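Local coordinates for transcription initiation factor IIB (Methanocaldococcus jannaschii, PDB 5O9J), which is represented here by its mini-intein, a HINT-fold domain that probably splices itself out of the transcription factor precursor, at residues A[9-14]-A[25-30]; A[52-57]-A[162-167]. One frame throughout, in Å; residues are numbered along the deposited sequence.

Contact 1: A[9-14]-A[25-30]; sequences EPIIIK and GELIDK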
# COMPACT_ATOMS: atom_id res chain seq x y z
N GLU A 9 2.18 -8.17 2.42
CA GLU A 9 2.79 -7.39 1.35
C GLU A 9 4.28 -7.14 1.59
O GLU A 9 4.66 -6.51 2.56
CB GLU A 9 2.08 -6.04 1.16
CG GLU A 9 0.60 -6.16 0.91
CD GLU A 9 0.27 -7.12 -0.20
OE1 GLU A 9 0.83 -6.98 -1.31
OE2 GLU A 9 -0.57 -8.03 0.05
N PRO A 10 5.12 -7.65 0.68
CA PRO A 10 6.56 -7.44 0.79
C PRO A 10 6.95 -5.99 0.60
O PRO A 10 6.38 -5.30 -0.24
CB PRO A 10 7.13 -8.31 -0.34
CG PRO A 10 6.01 -8.50 -1.26
CD PRO A 10 4.77 -8.53 -0.45
N ILE A 11 7.90 -5.54 1.42
CA ILE A 11 8.51 -4.23 1.25
C ILE A 11 10.01 -4.39 1.20
O ILE A 11 10.56 -5.32 1.77
CB ILE A 11 8.20 -3.25 2.40
CG1 ILE A 11 8.36 -3.94 3.75
CG2 ILE A 11 6.82 -2.69 2.27
CD1 ILE A 11 7.98 -3.06 4.92
N ILE A 12 10.65 -3.44 0.53
CA ILE A 12 12.09 -3.45 0.39
C ILE A 12 12.61 -2.41 1.35
O ILE A 12 12.25 -1.24 1.25
CB ILE A 12 12.52 -3.13 -1.08
CG1 ILE A 12 12.02 -4.22 -2.02
CG2 ILE A 12 14.02 -3.00 -1.18
CD1 ILE A 12 11.90 -3.79 -3.49
N ILE A 13 13.43 -2.82 2.31
CA ILE A 13 13.85 -1.90 3.36
C ILE A 13 15.34 -1.84 3.58
O ILE A 13 16.10 -2.70 3.14
CB ILE A 13 13.21 -2.26 4.72
CG1 ILE A 13 13.66 -3.66 5.18
CG2 ILE A 13 11.70 -2.20 4.64
CD1 ILE A 13 13.18 -4.03 6.58
N LYS A 14 15.75 -0.78 4.28
CA LYS A 14 17.04 -0.71 4.95
C LYS A 14 16.81 -0.69 6.45
O LYS A 14 16.14 0.21 6.96
CB LYS A 14 17.82 0.54 4.53
CG LYS A 14 18.80 0.35 3.41
CD LYS A 14 19.80 1.48 3.43
CE LYS A 14 20.51 1.64 2.11
NZ LYS A 14 21.48 2.77 2.19
N GLY A 25 3.94 -6.67 7.60
CA GLY A 25 3.37 -6.99 8.90
C GLY A 25 4.39 -7.60 9.85
O GLY A 25 4.39 -7.30 11.05
N GLU A 26 5.26 -8.44 9.32
CA GLU A 26 6.31 -9.08 10.10
C GLU A 26 7.28 -8.05 10.69
O GLU A 26 7.58 -8.08 11.89
CB GLU A 26 7.07 -10.08 9.23
CG GLU A 26 8.10 -10.93 9.96
CD GLU A 26 8.42 -12.20 9.19
OE1 GLU A 26 9.35 -12.94 9.60
OE2 GLU A 26 7.75 -12.47 8.17
N LEU A 27 7.77 -7.15 9.85
CA LEU A 27 8.62 -6.05 10.30
C LEU A 27 7.96 -5.22 11.41
O LEU A 27 8.55 -4.97 12.46
CB LEU A 27 8.96 -5.13 9.14
CG LEU A 27 9.69 -3.84 9.52
CD1 LEU A 27 11.14 -4.11 9.91
CD2 LEU A 27 9.61 -2.84 8.38
N ILE A 28 6.74 -4.78 11.15
CA ILE A 28 6.06 -3.85 12.05
C ILE A 28 5.69 -4.51 13.38
O ILE A 28 5.78 -3.87 14.44
CB ILE A 28 4.80 -3.26 11.36
CG1 ILE A 28 5.22 -2.26 10.28
CG2 ILE A 28 3.88 -2.59 12.38
CD1 ILE A 28 4.07 -1.64 9.52
N ASP A 29 5.30 -5.78 13.33
CA ASP A 29 5.07 -6.53 14.55
C ASP A 29 6.33 -6.58 15.40
O ASP A 29 6.29 -6.35 16.60
CB ASP A 29 4.59 -7.95 14.25
CG ASP A 29 3.10 -8.01 13.98
OD1 ASP A 29 2.39 -7.02 14.24
OD2 ASP A 29 2.63 -9.07 13.51
N LYS A 30 7.46 -6.87 14.76
CA LYS A 30 8.74 -6.99 15.47
C LYS A 30 9.16 -5.66 16.09
O LYS A 30 9.65 -5.62 17.22
CB LYS A 30 9.83 -7.49 14.52
CG LYS A 30 11.24 -7.39 15.08
CD LYS A 30 12.25 -7.06 13.99
CE LYS A 30 13.66 -7.04 14.55
NZ LYS A 30 14.53 -6.10 13.79
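I11 and I13, two residues apart on strand 10-15, send their side chains to L27, which the helix turns toward them. The backbones stand well apart, with I11 CA 9.2 Å from L27 CA, and no hydrogen bond joins the two segments; the contact is made by side-chain ends, and 135 Å² is buried between the segments, most of it on I11, I13 and L27.

I11 meets the helix with its longer branch: I11 CD1 lies 3.8 Å from L27 CD2, and the two side chains cross at about a right angle. Its CG1 sits between the backbone N and the carbonyl carbon (chi1 45°), with CD1 extended beyond it toward the leucine.

Within these segments L27 is the helix residue that packs on this face of an antiparallel sheet in the intein's HINT fold. The strand pairs with 18-23 on one edge, through backbone hydrogen bonds of I11 with V22 and I13 with K20, and the chain passes from that neighbour into the helix 24-33.

I13 repeats the form of I11 (chi1 62°) but approaches differently, reaching tip to tip toward L27. I13 CD1 is 3.9 Å from L27 CD1, while L27 CD2 stands at 4.2 Å from the same I13 CD1, so both leucine methyls border one isoleucine end. I52 of the next strand also touches L27, extending this buried apolar patch across the sheet.

Contact 2: A[52-57]-A[162-167]; sequences IEVIAF and YDLTVP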
# COMPACT_ATOMS: atom_id res chain seq x y z
N ILE A 52 15.23 2.83 10.03
CA ILE A 52 14.51 2.09 9.01
C ILE A 52 14.14 2.97 7.83
O ILE A 52 13.64 4.08 7.99
CB ILE A 52 13.25 1.44 9.59
CG1 ILE A 52 13.67 0.31 10.54
CG2 ILE A 52 12.36 0.92 8.47
CD1 ILE A 52 12.61 -0.68 10.81
N GLU A 53 14.41 2.45 6.64
CA GLU A 53 14.11 3.15 5.40
C GLU A 53 13.35 2.23 4.45
O GLU A 53 13.61 1.03 4.41
CB GLU A 53 15.40 3.65 4.74
CG GLU A 53 16.31 4.44 5.67
CD GLU A 53 17.41 5.18 4.94
OE1 GLU A 53 17.86 4.70 3.87
OE2 GLU A 53 17.83 6.26 5.42
N VAL A 54 12.42 2.80 3.69
CA VAL A 54 11.67 2.02 2.72
C VAL A 54 11.79 2.67 1.33
O VAL A 54 12.09 3.87 1.22
CB VAL A 54 10.19 1.90 3.13
CG1 VAL A 54 9.47 3.24 2.98
CG2 VAL A 54 9.48 0.80 2.36
N ILE A 55 11.58 1.88 0.28
CA ILE A 55 11.58 2.43 -1.07
C ILE A 55 10.33 3.27 -1.26
O ILE A 55 9.22 2.81 -1.04
CB ILE A 55 11.62 1.35 -2.16
CG1 ILE A 55 12.96 0.61 -2.12
CG2 ILE A 55 11.42 1.98 -3.55
CD1 ILE A 55 14.18 1.52 -2.29
N ALA A 56 10.52 4.52 -1.65
CA ALA A 56 9.41 5.41 -1.88
C ALA A 56 9.74 6.36 -3.01
O ALA A 56 10.90 6.51 -3.38
CB ALA A 56 9.07 6.17 -0.61
N PHE A 57 8.71 6.99 -3.54
CA PHE A 57 8.84 8.01 -4.57
C PHE A 57 8.90 9.40 -3.93
O PHE A 57 7.88 9.91 -3.46
CB PHE A 57 7.67 7.90 -5.52
CG PHE A 57 7.75 8.83 -6.66
CD1 PHE A 57 8.50 8.51 -7.80
CD2 PHE A 57 7.12 10.05 -6.60
CE1 PHE A 57 8.57 9.40 -8.84
CE2 PHE A 57 7.19 10.92 -7.62
CZ PHE A 57 7.90 10.62 -8.76
N TYR A 162 -1.61 -2.55 8.26
CA TYR A 162 -0.38 -1.91 8.70
C TYR A 162 -0.06 -0.59 7.98
O TYR A 162 -0.46 -0.37 6.83
CB TYR A 162 0.78 -2.89 8.54
CG TYR A 162 0.57 -4.16 9.34
CD1 TYR A 162 -0.16 -5.21 8.81
CD2 TYR A 162 1.08 -4.30 10.62
CE1 TYR A 162 -0.38 -6.37 9.53
CE2 TYR A 162 0.87 -5.46 11.35
CZ TYR A 162 0.14 -6.49 10.80
OH TYR A 162 -0.09 -7.65 11.50
N ASP A 163 0.68 0.27 8.68
CA ASP A 163 0.99 1.62 8.21
C ASP A 163 2.47 1.97 8.41
O ASP A 163 3.06 1.68 9.45
CB ASP A 163 0.14 2.65 8.96
CG ASP A 163 -1.13 3.02 8.21
OD1 ASP A 163 -1.04 3.86 7.28
OD2 ASP A 163 -2.21 2.48 8.54
N LEU A 164 3.05 2.60 7.40
CA LEU A 164 4.34 3.26 7.57
C LEU A 164 4.09 4.75 7.46
O LEU A 164 3.19 5.17 6.73
CB LEU A 164 5.35 2.79 6.51
CG LEU A 164 5.68 1.30 6.41
CD1 LEU A 164 6.58 1.01 5.21
CD2 LEU A 164 6.34 0.80 7.68
N THR A 165 4.86 5.55 8.19
CA THR A 165 4.84 6.98 7.98
C THR A 165 6.14 7.38 7.33
O THR A 165 7.22 7.25 7.92
CB THR A 165 4.63 7.78 9.28
OG1 THR A 165 3.36 7.44 9.86
CG2 THR A 165 4.65 9.28 9.01
N VAL A 166 6.04 7.87 6.10
CA VAL A 166 7.20 8.28 5.34
C VAL A 166 7.07 9.77 5.03
O VAL A 166 6.33 10.17 4.14
CB VAL A 166 7.32 7.48 4.02
CG1 VAL A 166 8.61 7.83 3.30
CG2 VAL A 166 7.24 5.98 4.32
N PRO A 167 7.78 10.60 5.81
CA PRO A 167 7.83 12.05 5.58
C PRO A 167 8.42 12.42 4.22
O PRO A 167 9.25 11.69 3.69
CB PRO A 167 8.75 12.55 6.71
CG PRO A 167 9.44 11.32 7.24
CD PRO A 167 8.46 10.22 7.06
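Apolar contacts alone join the segments: V54 and A56 of strand 52-57 face L164 and V166, all four are buried, and no hydrogen bond crosses between them. The closest CA pair, A56 CA to V166 CA, is 8.1 Å apart, a spacing that fits packing between layers.

V54 divides its two methyls between two partners. V54 CG1 lies 3.8 Å from V166 CG2, the side chains crossing at about a right angle. V54 CG2 instead meets L164 CD1 at 4.1 Å, tip to tip. The chi1 of 71° fixes this division, placing CG1 between the backbone N and the carbonyl carbon and CG2 opposite the N. V166 is split likewise, for its other methyl, V166 CG1, approaches A56 CB at 4.3 Å.

Backbone hydrogen bonds run to a neighbouring strand, V54 pairing with M66 and A56 with K64 in strand 63-67. F172 touches both V54 and L164, and M66 touches both A56 and V166, bordering the same apolar layer.

Side chains of strand 52-57 thus pack against L164 of strand 160-165, which belongs to a different antiparallel sheet, and against V166 just after it, an inter-sheet core consistent with the HINT fold of an intein.

How the contacts relate
From the N terminus, contact 1 closes first: the strand beginning at P10 runs out, 18-23 returns beside it, and the helix 24-33 brings 25-30 back over the sheet. Contact 2 opens later, at 52-57, and closes across 104 intervening residues when the chain reaches 162-167. The two are therefore in series, neither nesting nor crossing. They adjoin in space, with centres 10 Å apart, because strands 10-15 and 52-57 are neighbours in one sheet; K14 N to E53 O, at 2.8 Å, is a probable hydrogen bond between them. A second junction is I28 CD1, 3.5 Å from D163 O, which brings helix 24-33 against strand 160-165 as well.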